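Local atomic coordinates of leucine aminopeptidase 2, chloroplastic (Streptomyces sp. BC16019, PDB entry 5LHJ), a protein that takes part in the maturation of the ribosomal peptide natural product bottromycin and, as a manganese-binding aminopeptidase of the M17 family, probably removes unsubstituted N-terminal amino acids from peptides. Residues 137-142 / 152-157; 228-233 / 347-352; 295-300 / 488-493; 394-399 / 457-462. All blocks are in the same frame, centred on the assembly; numbering follows the deposited sequence.

Overall arrangement
From the N terminus, interaction 1 comes first, closing a short loop between helix 124-139 and strand 156-159 in the N-terminal domain; it is complete before the other three open. The catalytic domain then opens interaction 2 at 228-233 and interaction 3 at 295-300. The return of helix 345-358 closes interaction 2, so these two alternate along the chain and cross. Interaction 4, helix 394-407 on strand 458-462, opens and closes inside the long loop that helix 486-498 finally shuts as interaction 3. Interactions 3 and 4 are near neighbours, their centres about 16 Å apart, whereas interactions 1 and 2 lie on opposite sides of the chain's centre.

Interaction 1: residues 137-142 / 152-157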
loop_
_atom_site.group_PDB
_atom_site.type_symbol
_atom_site.label_atom_id
_atom_site.label_comp_id
_atom_site.label_asym_id
_atom_site.label_seq_id
_atom_site.Cartn_x
_atom_site.Cartn_y
_atom_site.Cartn_z
ATOM N N LEU A 137 -25.059 -6.841 32.793
ATOM C CA LEU A 137 -24.189 -6.475 31.666
ATOM C C LEU A 137 -22.894 -5.798 32.123
ATOM O O LEU A 137 -21.821 -6.037 31.539
ATOM C CB LEU A 137 -24.948 -5.584 30.679
ATOM C CG LEU A 137 -26.147 -6.233 29.995
ATOM C CD1 LEU A 137 -26.879 -5.182 29.171
ATOM C CD2 LEU A 137 -25.736 -7.428 29.157
ATOM N N GLY A 138 -22.984 -4.966 33.164
ATOM C CA GLY A 138 -21.820 -4.261 33.714
ATOM C C GLY A 138 -20.867 -5.116 34.537
ATOM O O GLY A 138 -19.667 -4.795 34.630
ATOM N N LEU A 139 -21.387 -6.200 35.117
ATOM C CA LEU A 139 -20.572 -7.162 35.871
ATOM C C LEU A 139 -19.847 -8.190 35.013
ATOM O O LEU A 139 -18.948 -8.881 35.498
ATOM C CB LEU A 139 -21.422 -7.921 36.874
ATOM C CG LEU A 139 -21.712 -7.185 38.169
ATOM C CD1 LEU A 139 -22.708 -8.002 38.982
ATOM C CD2 LEU A 139 -20.417 -6.924 38.948
ATOM N N TYR A 140 -20.244 -8.297 33.755
ATOM C CA TYR A 140 -19.682 -9.280 32.847
ATOM C C TYR A 140 -18.154 -9.254 32.797
ATOM O O TYR A 140 -17.554 -8.195 32.678
ATOM C CB TYR A 140 -20.243 -9.073 31.436
ATOM C CG TYR A 140 -19.697 -10.062 30.442
ATOM C CD1 TYR A 140 -20.213 -11.344 30.376
ATOM C CD2 TYR A 140 -18.630 -9.732 29.604
ATOM C CE1 TYR A 140 -19.702 -12.273 29.494
ATOM C CE2 TYR A 140 -18.113 -10.647 28.710
ATOM C CZ TYR A 140 -18.652 -11.932 28.666
ATOM O OH TYR A 140 -18.157 -12.859 27.796
ATOM N N ARG A 141 -17.543 -10.434 32.906
ATOM C CA ARG A 141 -16.105 -10.598 32.691
ATOM C C ARG A 141 -15.884 -11.900 31.953
ATOM O O ARG A 141 -16.675 -12.841 32.093
ATOM C CB ARG A 141 -15.320 -10.595 34.020
ATOM C CG ARG A 141 -15.907 -11.505 35.092
ATOM C CD ARG A 141 -15.048 -11.686 36.351
ATOM N NE ARG A 141 -14.393 -10.462 36.847
ATOM C CZ ARG A 141 -13.854 -10.322 38.070
ATOM N NH1 ARG A 141 -13.869 -11.317 38.965
ATOM N NH2 ARG A 141 -13.280 -9.166 38.411
ATOM N N TYR A 142 -14.828 -11.946 31.154
ATOM C CA TYR A 142 -14.473 -13.154 30.431
ATOM C C TYR A 142 -13.032 -13.504 30.797
ATOM O O TYR A 142 -12.096 -13.092 30.128
ATOM C CB TYR A 142 -14.660 -12.992 28.925
ATOM C CG TYR A 142 -14.500 -14.311 28.193
ATOM C CD1 TYR A 142 -15.521 -15.259 28.202
ATOM C CD2 TYR A 142 -13.324 -14.617 27.504
ATOM C CE1 TYR A 142 -15.378 -16.475 27.546
ATOM C CE2 TYR A 142 -13.177 -15.823 26.836
ATOM C CZ TYR A 142 -14.196 -16.746 26.873
ATOM O OH TYR A 142 -14.051 -17.947 26.230
ATOM N N SER A 152 -13.594 -12.133 42.239
ATOM C CA SER A 152 -14.957 -11.724 42.569
ATOM C C SER A 152 -15.295 -12.067 44.019
ATOM O O SER A 152 -15.750 -13.182 44.298
ATOM C CB SER A 152 -15.973 -12.387 41.626
ATOM O OG SER A 152 -17.310 -12.172 42.065
ATOM N N PRO A 153 -15.062 -11.115 44.949
ATOM C CA PRO A 153 -15.676 -11.209 46.282
ATOM C C PRO A 153 -17.202 -11.010 46.251
ATOM O O PRO A 153 -17.890 -11.455 47.176
ATOM C CB PRO A 153 -15.000 -10.076 47.079
ATOM C CG PRO A 153 -13.821 -9.650 46.269
ATOM C CD PRO A 153 -14.158 -9.955 44.842
ATOM N N LEU A 154 -17.706 -10.350 45.197
ATOM C CA LEU A 154 -19.135 -10.048 45.033
ATOM C C LEU A 154 -19.985 -11.303 44.830
ATOM O O LEU A 154 -19.880 -11.971 43.793
ATOM C CB LEU A 154 -19.356 -9.089 43.852
ATOM C CG LEU A 154 -20.739 -8.431 43.735
ATOM C CD1 LEU A 154 -21.013 -7.484 44.893
ATOM C CD2 LEU A 154 -20.854 -7.680 42.419
ATOM N N ALA A 155 -20.823 -11.593 45.828
ATOM C CA ALA A 155 -21.705 -12.765 45.850
ATOM C C ALA A 155 -23.170 -12.465 45.477
ATOM O O ALA A 155 -23.835 -13.327 44.900
ATOM C CB ALA A 155 -21.642 -13.425 47.225
ATOM N N GLU A 156 -23.671 -11.269 45.808
ATOM C CA GLU A 156 -25.067 -10.895 45.557
ATOM C C GLU A 156 -25.214 -9.455 45.052
ATOM O O GLU A 156 -24.692 -8.521 45.668
ATOM C CB GLU A 156 -25.887 -11.029 46.840
ATOM C CG GLU A 156 -26.031 -12.448 47.370
ATOM C CD GLU A 156 -26.928 -12.533 48.597
ATOM O OE1 GLU A 156 -27.284 -11.482 49.184
ATOM O OE2 GLU A 156 -27.284 -13.670 48.984
ATOM N N VAL A 157 -25.924 -9.297 43.933
ATOM C CA VAL A 157 -26.462 -8.008 43.502
ATOM C C VAL A 157 -27.980 -8.069 43.620
ATOM O O VAL A 157 -28.611 -8.985 43.093
ATOM C CB VAL A 157 -26.061 -7.659 42.063
ATOM C CG1 VAL A 157 -26.703 -6.341 41.622
ATOM C CG2 VAL A 157 -24.543 -7.592 41.953
#
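Leu139 and Val157 face each other across the gap between the end region of helix 124-139 and the start of strand 156-159, with their CA atoms 9.7 Å apart; side chains, not backbones, bridge it. The two segments belong to a beta-alpha-beta crossover of the N-terminal domain: strand 109-112 leads through helix 124-139 to strand 156-159, which runs parallel to 109-112 and is an edge strand of the sheet within this chain. Leu139 carries most of the contact by splitting its two methyls. Leu139 CD1 reaches Val157 CG2 at 3.5 Å, the two side chains sliding past each other in opposite senses, while Leu139 CD2 meets Leu154 CD2 at 3.6 Å, the leucines crossing roughly at right angles. Leu154 CD2 also lies 3.9 Å from Leu139 CD1, and thus touches both branches. Val157 also packs on Leu112 of strand 109-112. Further out, at the exposed end, Arg141 lies against Ser152. Arg141 starts with CG wedged between backbone N and carbonyl carbon (chi1 48°) and bends again at chi3, which brings its guanidinium up to the poorly ordered serine. The backbone N of Ser152 lies at the guanidinium edge, in its plane, 3.4 Å from Arg141 NH1.

Interaction 2: residues 228-233 / 347-352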
loop_
_atom_site.group_PDB
_atom_site.type_symbol
_atom_site.label_atom_id
_atom_site.label_comp_id
_atom_site.label_asym_id
_atom_site.label_seq_id
_atom_site.Cartn_x
_atom_site.Cartn_y
_atom_site.Cartn_z
ATOM N N THR A 228 -21.223 -26.018 2.535
ATOM C CA THR A 228 -20.224 -27.074 2.292
ATOM C C THR A 228 -19.044 -26.569 1.421
ATOM O O THR A 228 -17.905 -26.906 1.706
ATOM C CB THR A 228 -20.862 -28.367 1.755
ATOM O OG1 THR A 228 -21.638 -28.090 0.609
ATOM C CG2 THR A 228 -21.776 -28.951 2.776
ATOM N N ALA A 229 -19.300 -25.705 0.434
ATOM C CA ALA A 229 -18.212 -25.127 -0.396
ATOM C C ALA A 229 -17.273 -24.216 0.386
ATOM O O ALA A 229 -16.034 -24.329 0.286
ATOM C CB ALA A 229 -18.793 -24.368 -1.584
ATOM N N VAL A 230 -17.865 -23.299 1.149
ATOM C CA VAL A 230 -17.097 -22.354 1.957
ATOM C C VAL A 230 -16.297 -23.097 3.031
ATOM O O VAL A 230 -15.143 -22.790 3.255
ATOM C CB VAL A 230 -18.016 -21.287 2.581
ATOM C CG1 VAL A 230 -17.326 -20.534 3.719
ATOM C CG2 VAL A 230 -18.500 -20.327 1.496
ATOM N N GLY A 231 -16.916 -24.098 3.651
ATOM C CA GLY A 231 -16.320 -24.790 4.779
ATOM C C GLY A 231 -15.256 -25.816 4.436
ATOM O O GLY A 231 -14.596 -26.323 5.332
ATOM N N ARG A 232 -15.084 -26.153 3.160
ATOM C CA ARG A 232 -14.249 -27.308 2.815
ATOM C C ARG A 232 -12.740 -27.135 3.007
ATOM O O ARG A 232 -12.049 -28.123 3.263
ATOM C CB ARG A 232 -14.537 -27.793 1.402
ATOM C CG ARG A 232 -13.935 -26.989 0.285
ATOM C CD ARG A 232 -14.055 -27.785 -1.008
ATOM N NE ARG A 232 -13.423 -27.132 -2.148
ATOM C CZ ARG A 232 -13.970 -26.160 -2.877
ATOM N NH1 ARG A 232 -15.179 -25.660 -2.573
ATOM N NH2 ARG A 232 -13.303 -25.681 -3.919
ATOM N N GLY A 233 -12.222 -25.912 2.867
ATOM C CA GLY A 233 -10.770 -25.694 3.031
ATOM C C GLY A 233 -10.247 -26.035 4.425
ATOM O O GLY A 233 -9.158 -26.603 4.591
ATOM N N ARG A 347 -22.532 -14.414 2.765
ATOM C CA ARG A 347 -23.759 -14.379 1.976
ATOM C C ARG A 347 -23.987 -15.705 1.233
ATOM O O ARG A 347 -25.122 -16.149 1.072
ATOM C CB ARG A 347 -23.774 -13.174 1.022
ATOM C CG ARG A 347 -22.800 -13.230 -0.151
ATOM C CD ARG A 347 -22.624 -11.840 -0.760
ATOM N NE ARG A 347 -21.899 -10.974 0.158
ATOM C CZ ARG A 347 -21.570 -9.696 -0.052
ATOM N NH1 ARG A 347 -21.908 -9.055 -1.167
ATOM N NH2 ARG A 347 -20.893 -9.059 0.884
ATOM N N VAL A 348 -22.894 -16.338 0.826
ATOM C CA VAL A 348 -22.923 -17.614 0.108
ATOM C C VAL A 348 -23.396 -18.749 1.036
ATOM O O VAL A 348 -24.173 -19.598 0.623
ATOM C CB VAL A 348 -21.527 -17.916 -0.519
ATOM C CG1 VAL A 348 -21.471 -19.302 -1.146
ATOM C CG2 VAL A 348 -21.163 -16.851 -1.541
ATOM N N VAL A 349 -22.939 -18.734 2.280
ATOM C CA VAL A 349 -23.365 -19.694 3.297
ATOM C C VAL A 349 -24.864 -19.508 3.642
ATOM O O VAL A 349 -25.626 -20.479 3.728
ATOM C CB VAL A 349 -22.494 -19.561 4.566
ATOM C CG1 VAL A 349 -23.054 -20.382 5.703
ATOM C CG2 VAL A 349 -21.042 -19.961 4.288
ATOM N N LEU A 350 -25.281 -18.266 3.849
ATOM C CA LEU A 350 -26.660 -17.962 4.215
ATOM C C LEU A 350 -27.682 -18.290 3.126
ATOM O O LEU A 350 -28.815 -18.635 3.449
ATOM C CB LEU A 350 -26.801 -16.486 4.596
ATOM C CG LEU A 350 -26.069 -16.033 5.863
ATOM C CD1 LEU A 350 -26.047 -14.506 5.985
ATOM C CD2 LEU A 350 -26.709 -16.655 7.067
ATOM N N ALA A 351 -27.285 -18.162 1.855
ATOM C CA ALA A 351 -28.200 -18.302 0.706
ATOM C C ALA A 351 -29.090 -19.537 0.796
ATOM O O ALA A 351 -30.321 -19.442 0.818
ATOM C CB ALA A 351 -27.406 -18.324 -0.591
ATOM N N ASP A 352 -28.474 -20.706 0.914
ATOM C CA ASP A 352 -29.246 -21.962 0.896
ATOM C C ASP A 352 -30.075 -22.127 2.159
ATOM O O ASP A 352 -31.155 -22.710 2.126
ATOM C CB ASP A 352 -28.319 -23.161 0.723
ATOM C CG ASP A 352 -27.392 -22.984 -0.440
ATOM O OD1 ASP A 352 -27.818 -23.303 -1.565
ATOM O OD2 ASP A 352 -26.257 -22.458 -0.268
#
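Val230 is the residue of 228-233 that meets helix 345-358, touching Val348 and Val349. Thr228, two residues earlier in the same helix, points its CB away from that contact and bonds OG1 back to the carbonyl of Thr225. At Val230 the backbones come near, its CA lying 6.9 Å from Val349 CA, and a single methyl fills the gap: Val349 CG2 is 3.7 Å from Val230 CB and 3.8 Å from each of the methyls CG1 and CG2 of Val230. It therefore sits over the fork of the branched side chain, and the two valines cross at about a right angle. Val349 keeps CG1 opposite its backbone N (chi1 171°), leaving CG2 as the methyl that points into the fork. Val230 CG2 then extends to Val348 CG1 at 4.1 Å, a looser touch. This buried helix pair belongs to the catalytic domain and lies beside its two-metal site, which holds no manganese in this chain of the model. The side chain of Val230 comes within about 4 Å of that of Glu345, a ligand of both ions where they are bound, and the side chain of Val349 is about 6 Å from that of Lys261, a ligand of the first. Beyond Gly231, Arg232 turns off toward Asp327, a long and weak ion pair. A turn past Val348, Asp352 OD2 is hydrogen-bonded to Gly226 N, near the start of helix 225-231, and to His331 ND1.

Interaction 3: residues 295-300 / 488-493; sequences LTALPR and TLIETL
Ile490 swings CG1 opposite its own carbonyl carbon (chi1 -67°) and continues extended at chi2 (169°), a stretch that carries Ile490 CD1 to Ala297 CB at 3.7 Å. The backbones come close here, Ala297 CA lying 7.8 Å from Ile490 CA; alanine's side chain is a single methyl, and the end of the isoleucine reaches it. One turn further on, Leu493 presents CD1 to the fork of Leu298, 4.0 Å from Leu298 CD2 and 4.2 Å from Leu298 CD1, with the two leucines crossing at about a right angle. Next to this contact the first helix kinks: Pro299 has no N-H to give, and the N-H of Arg300 makes no helical bond to the preceding turn either. The second helix stays regular and loads one carbonyl twice: Thr488 O takes Thr492 N at 2.9 Å and Thr492 OG1 at 2.8 Å, the hydroxyl coming from above the carbonyl plane. Leu298 also packs on Tyr245 of strand 239-245, while Ala297 touches Ala176 of the long helix 164-185. A helix layer of this kind, one helix resting on the sheet and packed against its neighbour, belongs to the alpha/beta/alpha catalytic domain of M17 aminopeptidases.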
loop_
_atom_site.group_PDB
_atom_site.type_symbol
_atom_site.label_atom_id
_atom_site.label_comp_id
_atom_site.label_asym_id
_atom_site.label_seq_id
_atom_site.Cartn_x
_atom_site.Cartn_y
_atom_site.Cartn_z
ATOM N N LEU A 295 -33.025 -17.488 21.399
ATOM C CA LEU A 295 -33.817 -18.729 21.552
ATOM C C LEU A 295 -33.788 -19.270 22.978
ATOM O O LEU A 295 -34.833 -19.713 23.491
ATOM C CB LEU A 295 -33.384 -19.804 20.554
ATOM C CG LEU A 295 -34.040 -19.617 19.179
ATOM C CD1 LEU A 295 -33.168 -20.166 18.076
ATOM C CD2 LEU A 295 -35.422 -20.256 19.141
ATOM N N THR A 296 -32.627 -19.220 23.632
ATOM C CA THR A 296 -32.502 -19.712 25.021
ATOM C C THR A 296 -33.319 -18.896 26.027
ATOM O O THR A 296 -33.677 -19.406 27.085
ATOM C CB THR A 296 -31.033 -19.782 25.548
ATOM O OG1 THR A 296 -30.462 -18.462 25.697
ATOM C CG2 THR A 296 -30.160 -20.672 24.672
ATOM N N ALA A 297 -33.580 -17.630 25.727
ATOM C CA ALA A 297 -34.382 -16.773 26.599
ATOM C C ALA A 297 -35.900 -16.995 26.495
ATOM O O ALA A 297 -36.637 -16.580 27.383
ATOM C CB ALA A 297 -34.075 -15.313 26.301
ATOM N N LEU A 298 -36.368 -17.616 25.421
ATOM C CA LEU A 298 -37.810 -17.696 25.174
ATOM C C LEU A 298 -38.580 -18.576 26.190
ATOM O O LEU A 298 -39.664 -18.188 26.616
ATOM C CB LEU A 298 -38.103 -18.138 23.741
ATOM C CG LEU A 298 -37.538 -17.191 22.670
ATOM C CD1 LEU A 298 -37.892 -17.685 21.277
ATOM C CD2 LEU A 298 -37.993 -15.759 22.887
ATOM N N PRO A 299 -38.027 -19.738 26.567
ATOM C CA PRO A 299 -38.769 -20.563 27.552
ATOM C C PRO A 299 -39.048 -19.842 28.875
ATOM O O PRO A 299 -40.145 -19.977 29.418
ATOM C CB PRO A 299 -37.861 -21.778 27.738
ATOM C CG PRO A 299 -37.172 -21.907 26.412
ATOM C CD PRO A 299 -36.907 -20.494 25.979
ATOM N N ARG A 300 -38.096 -19.056 29.361
ATOM C CA ARG A 300 -38.295 -18.256 30.584
ATOM C C ARG A 300 -39.388 -17.210 30.433
ATOM O O ARG A 300 -40.178 -17.002 31.354
ATOM C CB ARG A 300 -36.997 -17.554 30.970
ATOM C CG ARG A 300 -37.065 -16.588 32.158
ATOM C CD ARG A 300 -37.339 -17.315 33.466
ATOM N NE ARG A 300 -36.737 -16.610 34.609
ATOM C CZ ARG A 300 -37.389 -15.900 35.536
ATOM N NH1 ARG A 300 -38.721 -15.767 35.529
ATOM N NH2 ARG A 300 -36.684 -15.310 36.502
ATOM N N THR A 488 -32.475 -6.770 21.076
ATOM C CA THR A 488 -33.356 -6.371 19.967
ATOM C C THR A 488 -34.221 -7.545 19.475
ATOM O O THR A 488 -35.425 -7.390 19.283
ATOM C CB THR A 488 -32.572 -5.738 18.796
ATOM O OG1 THR A 488 -31.953 -4.531 19.248
ATOM C CG2 THR A 488 -33.486 -5.415 17.623
ATOM N N LEU A 489 -33.613 -8.710 19.289
ATOM C CA LEU A 489 -34.352 -9.894 18.857
ATOM C C LEU A 489 -35.436 -10.268 19.866
ATOM O O LEU A 489 -36.572 -10.533 19.485
ATOM C CB LEU A 489 -33.437 -11.093 18.633
ATOM C CG LEU A 489 -32.548 -11.095 17.386
ATOM C CD1 LEU A 489 -31.662 -12.326 17.461
ATOM C CD2 LEU A 489 -33.333 -11.061 16.081
ATOM N N ILE A 490 -35.081 -10.284 21.147
ATOM C CA ILE A 490 -36.059 -10.612 22.186
ATOM C C ILE A 490 -37.226 -9.620 22.178
ATOM O O ILE A 490 -38.384 -10.034 22.205
ATOM C CB ILE A 490 -35.418 -10.688 23.590
ATOM C CG1 ILE A 490 -34.452 -11.877 23.666
ATOM C CG2 ILE A 490 -36.492 -10.820 24.675
ATOM C CD1 ILE A 490 -33.583 -11.883 24.907
ATOM N N GLU A 491 -36.937 -8.323 22.121
ATOM C CA GLU A 491 -38.013 -7.327 22.061
ATOM C C GLU A 491 -38.865 -7.417 20.777
ATOM O O GLU A 491 -40.087 -7.206 20.820
ATOM C CB GLU A 491 -37.458 -5.919 22.265
ATOM C CG GLU A 491 -37.090 -5.628 23.705
ATOM C CD GLU A 491 -38.295 -5.492 24.644
ATOM O OE1 GLU A 491 -39.435 -5.286 24.182
ATOM O OE2 GLU A 491 -38.095 -5.590 25.874
ATOM N N THR A 492 -38.233 -7.759 19.655
ATOM C CA THR A 492 -38.957 -7.992 18.402
ATOM C C THR A 492 -39.920 -9.172 18.531
ATOM O O THR A 492 -41.099 -9.073 18.171
ATOM C CB THR A 492 -37.986 -8.220 17.238
ATOM O OG1 THR A 492 -37.162 -7.058 17.093
ATOM C CG2 THR A 492 -38.721 -8.474 15.945
ATOM N N LEU A 493 -39.424 -10.272 19.078
ATOM C CA LEU A 493 -40.254 -11.463 19.252
ATOM C C LEU A 493 -41.415 -11.193 20.224
ATOM O O LEU A 493 -42.530 -11.692 19.997
ATOM C CB LEU A 493 -39.404 -12.639 19.717
ATOM C CG LEU A 493 -38.363 -13.112 18.693
ATOM C CD1 LEU A 493 -37.342 -14.021 19.348
ATOM C CD2 LEU A 493 -39.001 -13.804 17.500
#

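Interaction 4: residues 394-399 / 457-462; sequences DRLAQT and PWAHLD
Leu396, in the first turn of helix 394-407, lies over Ala459 of strand 458-462, their CA atoms 7.5 Å apart. This is helix-on-sheet packing in the catalytic domain's alpha/beta fold, and the strand beneath is an inner one, running parallel to 367-372 on one flank and antiparallel to 386-390 on the other. The close approaches are all made by one methyl. Leu396 puts CG opposite its backbone N (chi1 -175°), and Leu396 CD2 comes down on the strand, 3.8 Å from Ala459 CB and 3.8 Å from Trp458 O. It thus rests partly on a methyl and partly on a peptide group, whose carbon, Trp458 C, is also 3.8 Å from Leu396 CD2. The oxygen of that peptide is hydrogen-bonded to Thr391 OG1, so it has a polar partner beside the apolar one, and Leu367 of the parallel strand widens the floor under Leu396.

The strand alternates. Ala459 turns its side chain to helix 394-407, and Trp458 turns away from it, toward the face covered by helix 440-449. There Asp370 is hydrogen-bonded to both rings, OD2 to Trp458 NE1 and OD1 to His460 ND1, and so ties the two together with one carboxylate. The indole also covers the strand's own backbone: His460 N lies 4.2 Å above the plane of the Trp458 ring, offset toward its rim.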
loop_
_atom_site.group_PDB
_atom_site.type_symbol
_atom_site.label_atom_id
_atom_site.label_comp_id
_atom_site.label_asym_id
_atom_site.label_seq_id
_atom_site.Cartn_x
_atom_site.Cartn_y
_atom_site.Cartn_z
ATOM N N ASP A 394 -42.373 -2.172 5.456
ATOM C CA ASP A 394 -42.326 -1.006 6.344
ATOM C C ASP A 394 -42.834 -1.309 7.757
ATOM O O ASP A 394 -42.250 -0.832 8.735
ATOM C CB ASP A 394 -43.117 0.169 5.742
ATOM C CG ASP A 394 -42.423 0.806 4.541
ATOM O OD1 ASP A 394 -41.212 0.587 4.313
ATOM O OD2 ASP A 394 -43.110 1.560 3.810
ATOM N N ARG A 395 -43.887 -2.119 7.875
ATOM C CA ARG A 395 -44.425 -2.477 9.198
ATOM C C ARG A 395 -43.415 -3.299 10.017
ATOM O O ARG A 395 -43.258 -3.073 11.220
ATOM C CB ARG A 395 -45.752 -3.238 9.093
ATOM C CG ARG A 395 -46.926 -2.385 8.635
ATOM C CD ARG A 395 -48.243 -3.146 8.741
ATOM N NE ARG A 395 -48.628 -3.392 10.138
ATOM C CZ ARG A 395 -49.206 -2.503 10.958
ATOM N NH1 ARG A 395 -49.493 -1.258 10.559
ATOM N NH2 ARG A 395 -49.505 -2.861 12.209
ATOM N N LEU A 396 -42.729 -4.229 9.360
ATOM C CA LEU A 396 -41.676 -4.999 10.016
ATOM C C LEU A 396 -40.496 -4.108 10.410
ATOM O O LEU A 396 -39.946 -4.257 11.503
ATOM C CB LEU A 396 -41.201 -6.131 9.119
ATOM C CG LEU A 396 -40.192 -7.109 9.703
ATOM C CD1 LEU A 396 -40.657 -7.724 11.018
ATOM C CD2 LEU A 396 -39.914 -8.182 8.662
ATOM N N ALA A 397 -40.122 -3.174 9.537
ATOM C CA ALA A 397 -39.069 -2.213 9.873
ATOM C C ALA A 397 -39.395 -1.453 11.145
ATOM O O ALA A 397 -38.538 -1.331 12.024
ATOM C CB ALA A 397 -38.808 -1.231 8.737
ATOM N N GLN A 398 -40.625 -0.948 11.259
ATOM C CA GLN A 398 -40.987 -0.191 12.456
ATOM C C GLN A 398 -40.956 -1.067 13.700
ATOM O O GLN A 398 -40.511 -0.611 14.750
ATOM C CB GLN A 398 -42.329 0.538 12.332
ATOM C CG GLN A 398 -42.572 1.573 13.450
ATOM C CD GLN A 398 -41.345 2.455 13.786
ATOM O OE1 GLN A 398 -40.816 3.184 12.930
ATOM N NE2 GLN A 398 -40.878 2.374 15.035
ATOM N N THR A 399 -41.386 -2.318 13.574
ATOM C CA THR A 399 -41.366 -3.251 14.706
ATOM C C THR A 399 -39.940 -3.476 15.202
ATOM O O THR A 399 -39.678 -3.392 16.412
ATOM C CB THR A 399 -42.019 -4.601 14.321
ATOM O OG1 THR A 399 -43.402 -4.383 13.989
ATOM C CG2 THR A 399 -41.925 -5.625 15.450
ATOM N N PRO A 457 -42.458 -12.416 4.402
ATOM C CA PRO A 457 -41.838 -11.226 4.990
ATOM C C PRO A 457 -40.470 -11.541 5.571
ATOM O O PRO A 457 -40.282 -12.599 6.184
ATOM C CB PRO A 457 -42.813 -10.806 6.093
ATOM C CG PRO A 457 -44.115 -11.382 5.690
ATOM C CD PRO A 457 -43.815 -12.643 4.936
ATOM N N TRP A 458 -39.525 -10.629 5.370
ATOM C CA TRP A 458 -38.134 -10.878 5.718
ATOM C C TRP A 458 -37.436 -9.603 6.140
ATOM O O TRP A 458 -37.707 -8.529 5.595
ATOM C CB TRP A 458 -37.426 -11.521 4.516
ATOM C CG TRP A 458 -35.922 -11.451 4.484
ATOM C CD1 TRP A 458 -35.032 -12.245 5.168
ATOM C CD2 TRP A 458 -35.137 -10.553 3.698
ATOM N NE1 TRP A 458 -33.737 -11.874 4.861
ATOM C CE2 TRP A 458 -33.780 -10.843 3.951
ATOM C CE3 TRP A 458 -35.451 -9.519 2.805
ATOM C CZ2 TRP A 458 -32.743 -10.140 3.336
ATOM C CZ3 TRP A 458 -34.403 -8.811 2.195
ATOM C CH2 TRP A 458 -33.079 -9.125 2.471
ATOM N N ALA A 459 -36.551 -9.738 7.127
ATOM C CA ALA A 459 -35.641 -8.676 7.522
ATOM C C ALA A 459 -34.232 -9.237 7.687
ATOM O O ALA A 459 -34.047 -10.397 8.065
ATOM C CB ALA A 459 -36.099 -8.009 8.820
ATOM N N HIS A 460 -33.248 -8.382 7.417
ATOM C CA HIS A 460 -31.827 -8.725 7.489
ATOM C C HIS A 460 -31.133 -7.705 8.391
ATOM O O HIS A 460 -31.260 -6.487 8.177
ATOM C CB HIS A 460 -31.257 -8.727 6.067
ATOM C CG HIS A 460 -29.767 -8.575 5.979
ATOM N ND1 HIS A 460 -28.883 -9.449 6.578
ATOM C CD2 HIS A 460 -29.009 -7.664 5.325
ATOM C CE1 HIS A 460 -27.645 -9.066 6.322
ATOM N NE2 HIS A 460 -27.694 -7.995 5.546
ATOM N N LEU A 461 -30.419 -8.208 9.401
ATOM C CA LEU A 461 -29.657 -7.366 10.325
ATOM C C LEU A 461 -28.166 -7.590 10.093
ATOM O O LEU A 461 -27.675 -8.687 10.324
ATOM C CB LEU A 461 -29.996 -7.713 11.775
ATOM C CG LEU A 461 -31.447 -7.657 12.237
ATOM C CD1 LEU A 461 -31.547 -7.806 13.758
ATOM C CD2 LEU A 461 -32.089 -6.373 11.821
ATOM N N ASP A 462 -27.462 -6.563 9.620
ATOM C CA ASP A 462 -26.018 -6.645 9.388
ATOM C C ASP A 462 -25.338 -5.989 10.590
ATOM O O ASP A 462 -25.420 -4.774 10.759
ATOM C CB ASP A 462 -25.645 -5.966 8.069
ATOM C CG ASP A 462 -24.180 -6.194 7.651
ATOM O OD1 ASP A 462 -23.327 -6.655 8.456
ATOM O OD2 ASP A 462 -23.876 -5.889 6.472
#